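Local coordinates for protein C2 toxin component I (Clostridium botulinum, PDB 2J3X) that serves as the enzymatic component of the binary C2 toxin, an ADP-ribosyltransferase that probably modifies actin inside the target cell, at residues 217-222 with 293-298; 367-372 with 396-401. The protein carries 2 engineered substitutions. All blocks are in the same frame, centred on the assembly; numbering follows the deposited sequence.

Contact 1. Residues 217-222 with 293-298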
loop_
_atom_site.group_PDB
_atom_site.type_symbol
_atom_site.label_atom_id
_atom_site.label_comp_id
_atom_site.label_asym_id
_atom_site.label_seq_id
_atom_site.Cartn_x
_atom_site.Cartn_y
_atom_site.Cartn_z
ATOM N N GLN A 217 -0.501 0.860 -11.210
ATOM C CA GLN A 217 -1.598 0.413 -10.351
ATOM C C GLN A 217 -1.359 -1.022 -10.027
ATOM O O GLN A 217 -1.404 -1.862 -10.937
ATOM C CB GLN A 217 -2.918 0.505 -11.116
ATOM C CG GLN A 217 -3.495 1.863 -11.115
ATOM C CD GLN A 217 -4.623 1.965 -12.134
ATOM O OE1 GLN A 217 -4.396 1.897 -13.360
ATOM N NE2 GLN A 217 -5.841 2.128 -11.632
ATOM N N GLU A 218 -1.022 -1.319 -8.764
ATOM C CA GLU A 218 -0.696 -2.665 -8.396
ATOM C C GLU A 218 -2.014 -3.314 -7.958
ATOM O O GLU A 218 -2.780 -2.699 -7.204
ATOM C CB GLU A 218 0.282 -2.649 -7.189
ATOM C CG GLU A 218 0.727 -4.051 -6.838
ATOM C CD GLU A 218 1.772 -3.981 -5.710
ATOM O OE1 GLU A 218 1.731 -3.019 -4.895
ATOM O OE2 GLU A 218 2.591 -4.905 -5.637
ATOM N N LEU A 219 -2.280 -4.532 -8.417
ATOM C CA LEU A 219 -3.609 -5.156 -8.156
ATOM C C LEU A 219 -3.728 -5.413 -6.651
ATOM O O LEU A 219 -2.855 -6.066 -6.065
ATOM C CB LEU A 219 -3.703 -6.496 -8.877
ATOM C CG LEU A 219 -5.073 -7.206 -8.787
ATOM C CD1 LEU A 219 -6.215 -6.287 -9.243
ATOM C CD2 LEU A 219 -4.999 -8.487 -9.616
ATOM N N ASP A 220 -4.755 -4.856 -6.021
ATOM C CA ASP A 220 -4.869 -4.881 -4.535
ATOM C C ASP A 220 -6.320 -4.521 -4.227
ATOM O O ASP A 220 -6.851 -3.504 -4.769
ATOM C CB ASP A 220 -3.954 -3.788 -3.983
ATOM C CG ASP A 220 -3.833 -3.763 -2.453
ATOM O OD1 ASP A 220 -4.710 -4.311 -1.714
ATOM O OD2 ASP A 220 -2.866 -3.104 -1.999
ATOM N N PHE A 221 -6.983 -5.331 -3.383
ATOM C CA PHE A 221 -8.407 -5.120 -3.097
ATOM C C PHE A 221 -8.648 -4.569 -1.695
ATOM O O PHE A 221 -9.823 -4.335 -1.314
ATOM C CB PHE A 221 -9.138 -6.471 -3.218
ATOM C CG PHE A 221 -8.961 -7.079 -4.625
ATOM C CD1 PHE A 221 -9.626 -6.498 -5.702
ATOM C CD2 PHE A 221 -8.097 -8.172 -4.832
ATOM C CE1 PHE A 221 -9.436 -7.064 -7.007
ATOM C CE2 PHE A 221 -7.895 -8.735 -6.114
ATOM C CZ PHE A 221 -8.571 -8.151 -7.195
ATOM N N TYR A 222 -7.551 -4.240 -1.010
ATOM C CA TYR A 222 -7.621 -3.583 0.335
ATOM C C TYR A 222 -8.630 -4.366 1.188
ATOM O O TYR A 222 -8.564 -5.616 1.199
ATOM C CB TYR A 222 -7.921 -2.053 0.253
ATOM C CG TYR A 222 -6.901 -1.393 -0.645
ATOM C CD1 TYR A 222 -5.583 -1.224 -0.245
ATOM C CD2 TYR A 222 -7.277 -0.997 -1.927
ATOM C CE1 TYR A 222 -4.647 -0.627 -1.099
ATOM C CE2 TYR A 222 -6.344 -0.432 -2.819
ATOM C CZ TYR A 222 -5.042 -0.281 -2.397
ATOM O OH TYR A 222 -4.162 0.288 -3.318
ATOM N N GLN A 293 -0.671 -13.928 -11.602
ATOM C CA GLN A 293 -0.262 -12.532 -11.891
ATOM C C GLN A 293 0.098 -11.913 -10.568
ATOM O O GLN A 293 -0.332 -12.417 -9.533
ATOM C CB GLN A 293 -1.395 -11.746 -12.568
ATOM C CG GLN A 293 -2.632 -11.517 -11.619
ATOM C CD GLN A 293 -3.833 -10.822 -12.253
ATOM O OE1 GLN A 293 -4.944 -11.196 -12.016
ATOM N NE2 GLN A 293 -3.584 -9.795 -13.089
ATOM N N THR A 294 0.823 -10.816 -10.586
ATOM C CA THR A 294 1.199 -10.170 -9.316
ATOM C C THR A 294 -0.026 -9.521 -8.670
ATOM O O THR A 294 -0.763 -8.799 -9.323
ATOM C CB THR A 294 2.291 -9.154 -9.579
ATOM O OG1 THR A 294 3.419 -9.863 -10.109
ATOM C CG2 THR A 294 2.754 -8.465 -8.246
ATOM N N LEU A 295 -0.184 -9.755 -7.383
ATOM C CA LEU A 295 -1.174 -9.032 -6.643
ATOM C C LEU A 295 -0.859 -9.025 -5.166
ATOM O O LEU A 295 -0.006 -9.746 -4.715
ATOM C CB LEU A 295 -2.535 -9.635 -6.871
ATOM C CG LEU A 295 -2.904 -10.892 -6.125
ATOM C CD1 LEU A 295 -4.396 -11.093 -6.184
ATOM C CD2 LEU A 295 -2.123 -12.097 -6.544
ATOM N N ILE A 296 -1.599 -8.203 -4.445
ATOM C CA ILE A 296 -1.399 -8.006 -3.009
ATOM C C ILE A 296 -2.349 -8.934 -2.217
ATOM O O ILE A 296 -3.556 -8.938 -2.438
ATOM C CB ILE A 296 -1.649 -6.525 -2.644
ATOM C CG1 ILE A 296 -0.565 -5.620 -3.323
ATOM C CG2 ILE A 296 -1.742 -6.329 -1.108
ATOM C CD1 ILE A 296 0.887 -5.850 -2.723
ATOM N N ALA A 297 -1.789 -9.671 -1.249
ATOM C CA ALA A 297 -2.616 -10.319 -0.262
ATOM C C ALA A 297 -2.136 -9.878 1.156
ATOM O O ALA A 297 -1.073 -9.286 1.304
ATOM C CB ALA A 297 -2.494 -11.807 -0.387
ATOM N N TYR A 298 -2.951 -10.144 2.167
ATOM C CA TYR A 298 -2.712 -9.557 3.510
ATOM C C TYR A 298 -2.589 -10.629 4.567
ATOM O O TYR A 298 -3.252 -11.673 4.508
ATOM C CB TYR A 298 -3.910 -8.658 3.872
ATOM C CG TYR A 298 -3.897 -7.403 3.064
ATOM C CD1 TYR A 298 -3.065 -6.332 3.428
ATOM C CD2 TYR A 298 -4.687 -7.316 1.867
ATOM C CE1 TYR A 298 -3.024 -5.138 2.664
ATOM C CE2 TYR A 298 -4.670 -6.140 1.068
ATOM C CZ TYR A 298 -3.818 -5.066 1.477
ATOM O OH TYR A 298 -3.744 -3.899 0.765
HETATM O O HOH W 1 -0.262 -5.949 -9.887
HETATM O O HOH W 2 -6.064 -7.687 -2.018
#

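Contact 2. Residues 367-372 with 396-401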
loop_
_atom_site.group_PDB
_atom_site.type_symbol
_atom_site.label_atom_id
_atom_site.label_comp_id
_atom_site.label_asym_id
_atom_site.label_seq_id
_atom_site.Cartn_x
_atom_site.Cartn_y
_atom_site.Cartn_z
ATOM N N LEU A 367 1.498 -8.173 1.443
ATOM C CA LEU A 367 2.476 -9.054 0.801
ATOM C C LEU A 367 2.283 -8.975 -0.704
ATOM O O LEU A 367 1.188 -9.220 -1.180
ATOM C CB LEU A 367 2.233 -10.540 1.204
ATOM C CG LEU A 367 2.376 -10.713 2.725
ATOM C CD1 LEU A 367 1.970 -12.121 3.122
ATOM C CD2 LEU A 367 3.829 -10.401 3.137
ATOM N N ARG A 368 3.339 -8.670 -1.444
ATOM C CA ARG A 368 3.256 -8.797 -2.895
ATOM C C ARG A 368 3.452 -10.250 -3.292
ATOM O O ARG A 368 4.529 -10.822 -3.081
ATOM C CB ARG A 368 4.295 -7.863 -3.568
ATOM C CG ARG A 368 4.303 -8.036 -5.154
ATOM C CD ARG A 368 5.479 -7.197 -5.740
ATOM N NE ARG A 368 5.324 -5.805 -5.278
ATOM C CZ ARG A 368 6.318 -4.950 -4.969
ATOM N NH1 ARG A 368 7.575 -5.314 -5.058
ATOM N NH2 ARG A 368 6.029 -3.711 -4.505
ATOM N N LEU A 369 2.417 -10.848 -3.880
ATOM C CA LEU A 369 2.527 -12.218 -4.366
ATOM C C LEU A 369 2.862 -12.130 -5.822
ATOM O O LEU A 369 2.020 -11.745 -6.594
ATOM C CB LEU A 369 1.186 -12.969 -4.175
ATOM C CG LEU A 369 0.692 -12.963 -2.694
ATOM C CD1 LEU A 369 -0.601 -13.856 -2.540
ATOM C CD2 LEU A 369 1.800 -13.380 -1.686
ATOM N N SER A 370 4.092 -12.475 -6.200
ATOM C CA SER A 370 4.515 -12.255 -7.575
ATOM C C SER A 370 4.056 -13.408 -8.472
ATOM O O SER A 370 3.913 -14.542 -8.022
ATOM C CB SER A 370 6.062 -12.155 -7.617
ATOM O OG SER A 370 6.525 -10.992 -6.909
ATOM N N GLU A 371 3.904 -13.139 -9.776
ATOM C CA GLU A 371 3.566 -14.208 -10.691
ATOM C C GLU A 371 4.471 -15.447 -10.527
ATOM O O GLU A 371 5.705 -15.318 -10.631
ATOM C CB GLU A 371 3.634 -13.723 -12.168
ATOM C CG GLU A 371 3.327 -14.859 -13.132
ATOM C CD GLU A 371 3.445 -14.528 -14.626
ATOM O OE1 GLU A 371 3.169 -13.386 -14.965
ATOM O OE2 GLU A 371 3.847 -15.459 -15.404
ATOM N N GLY A 372 3.897 -16.636 -10.342
ATOM C CA GLY A 372 4.693 -17.839 -10.320
ATOM C C GLY A 372 4.916 -18.256 -8.865
ATOM O O GLY A 372 5.437 -19.346 -8.628
ATOM N N SER A 396 7.991 -19.692 2.610
ATOM C CA SER A 396 7.852 -18.462 1.800
ATOM C C SER A 396 8.459 -17.310 2.614
ATOM O O SER A 396 7.945 -16.956 3.690
ATOM C CB SER A 396 6.360 -18.160 1.503
ATOM O OG SER A 396 5.799 -19.128 0.581
ATOM N N THR A 397 9.521 -16.709 2.081
ATOM C CA THR A 397 10.253 -15.696 2.778
ATOM C C THR A 397 9.986 -14.371 2.088
ATOM O O THR A 397 9.847 -14.329 0.858
ATOM C CB THR A 397 11.771 -16.039 2.703
ATOM O OG1 THR A 397 11.952 -17.396 3.217
ATOM C CG2 THR A 397 12.612 -15.077 3.456
ATOM N N PHE A 398 9.939 -13.311 2.874
ATOM C CA PHE A 398 9.630 -11.954 2.393
ATOM C C PHE A 398 10.652 -10.947 2.948
ATOM O O PHE A 398 11.258 -11.173 3.987
ATOM C CB PHE A 398 8.215 -11.511 2.835
ATOM C CG PHE A 398 7.127 -12.265 2.154
ATOM C CD1 PHE A 398 6.658 -11.851 0.883
ATOM C CD2 PHE A 398 6.599 -13.428 2.747
ATOM C CE1 PHE A 398 5.616 -12.559 0.221
ATOM C CE2 PHE A 398 5.617 -14.171 2.069
ATOM C CZ PHE A 398 5.125 -13.752 0.831
ATOM N N LYS A 399 10.870 -9.865 2.220
ATOM C CA LYS A 399 11.724 -8.786 2.667
ATOM C C LYS A 399 10.834 -7.552 2.761
ATOM O O LYS A 399 10.135 -7.226 1.806
ATOM C CB LYS A 399 12.849 -8.517 1.638
ATOM C CG LYS A 399 13.778 -7.410 2.089
ATOM C CD LYS A 399 15.151 -7.534 1.305
ATOM C CE LYS A 399 15.905 -6.207 1.256
ATOM N NZ LYS A 399 16.850 -5.955 2.410
ATOM N N ILE A 400 10.795 -6.907 3.940
ATOM C CA ILE A 400 10.086 -5.678 4.124
ATOM C C ILE A 400 10.791 -4.548 3.447
ATOM O O ILE A 400 11.993 -4.354 3.655
ATOM C CB ILE A 400 10.026 -5.336 5.665
ATOM C CG1 ILE A 400 9.313 -6.537 6.341
ATOM C CG2 ILE A 400 9.314 -4.031 5.901
ATOM C CD1 ILE A 400 9.311 -6.446 7.942
ATOM N N PHE A 401 10.042 -3.806 2.643
ATOM C CA PHE A 401 10.657 -2.650 1.996
ATOM C C PHE A 401 10.025 -1.325 2.362
ATOM O O PHE A 401 10.577 -0.266 2.010
ATOM C CB PHE A 401 10.762 -2.912 0.460
ATOM C CG PHE A 401 9.434 -2.911 -0.241
ATOM C CD1 PHE A 401 8.822 -1.652 -0.641
ATOM C CD2 PHE A 401 8.759 -4.121 -0.489
ATOM C CE1 PHE A 401 7.541 -1.655 -1.285
ATOM C CE2 PHE A 401 7.462 -4.112 -1.136
ATOM C CZ PHE A 401 6.868 -2.897 -1.498
#

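Contact 1. Residues 217-222 with 293-298
Glu-218 reaches Ile-296 with its carboxylate: CG stands opposite the backbone N (chi1 -176°) and the extended chain carries OE2 to 3.5 Å from CD1 of Ile-296, the two side chains meeting at about a right angle. The same OE2 makes a salt bridge to Arg-368 NE, with the carboxylate of Glu-140 close by. Next, Leu-219 O accepts from Ile-296 N at 3.0 Å, while Leu-219 CD2 lies 3.6 Å from Gln-293 OE1, an oxygen already hydrogen-bonded to Trp-229. Waters fill in on either side of this direct bond. One joins Leu-219 N to Thr-294 O, the other Phe-221 N to Ile-296 O, so the loop runs along the outermost strand of the five-stranded sheet like a parallel strand held partly through solvent. Asp-220 then forms an Asx turn, its OD1 accepting from Tyr-222 N at 2.9 Å on the anti side, 33° out of the carboxylate plane. Through its syn lone pair, that oxygen also receives the hydroxyl of Tyr-298, OH to OD1 2.7 Å. Two donors thus fix the carboxylate, and Arg-366 pairs with OD2. Leu-295 CD1 comes to the edge of the Phe-221 ring, 4.2 Å from CE2. Finally, Tyr-222 points its CB away from the strand, yet one face of its ring lies against Asp-220 OD1, toward the rim, and its CD1 is 3.4 Å from Tyr-298 OH.

Contact 2. Residues 367-372 with 396-401
The guanidinium of Arg-368 meets the ring of Phe-401 while polar partners elsewhere grip it: Glu-218 makes a salt bridge to NE and Gln-139 OE1 takes a hydrogen bond from NH1. Between the two side chains the nearest atoms are Arg-368 NH2 and Phe-401 CZ, 3.2 Å apart. The approach is oblique, with guanidinium and ring planes turned 34° from each other, and the two side chains cross at about a right angle. A bend at chi3 of Arg-368 swings the charged end over to the aromatic ring. Phe-401 also rests on Gln-139, so the same glutamine borders both partners.

The other half of the contact is apolar and gathers round Phe-398. Leu-367 sets CD2 almost squarely over one face of that ring, 3.8 Å from its centroid and only 10° off the normal, a CH-pi contact. Leu-369 CD2 arrives at the ring edge instead, 4.2 Å from Phe-398 CZ, and the carbonyl O of Arg-368 lies in the ring plane, 3.9 Å from CE1. Ala-423 and Leu-392 also touch the ring.

Strands 363-369 and 397-411 are not neighbours in the five-stranded sheet, since strand 414-426 runs between them. Their short segments approach to 8.7 Å between axes, at 127°, and the residues therefore meet across the middle strand. Arg-368 alternates with Leu-367 and Leu-369, so the Arg-368/Phe-401 pair and the leucines round Phe-398 lie on different faces of the sheet. With no hydrogen bond joining the two segments, the contact rests on van der Waals fit about Phe-398 on one face, and on the other on an aromatic ring beside a cation whose charge is probably offset at least in part by Glu-218.

How the contacts relate
Starting from the N terminus, the chain finishes the eight-stranded sheet with strand 206-216 and runs into the loop that carries 217-222. Contact 1 closes after a largely helical excursion of 70 residues, when that loop is met by the start of strand 295-301. Contact 2 opens only later and closes a much shorter loop of 23 residues, so the two follow in series and neither nests nor crosses. They meet in the five-stranded sheet, where strands 295-301 and 363-369 are neighbours: Leu-295 O and Ala-297 O probably accept from Leu-369 N and Leu-367 N. Contact 1 thus ties the loop leaving strand 206-216 to the sheet's edge strand, and contact 2 reaches across strand 414-426 to strand 397-411.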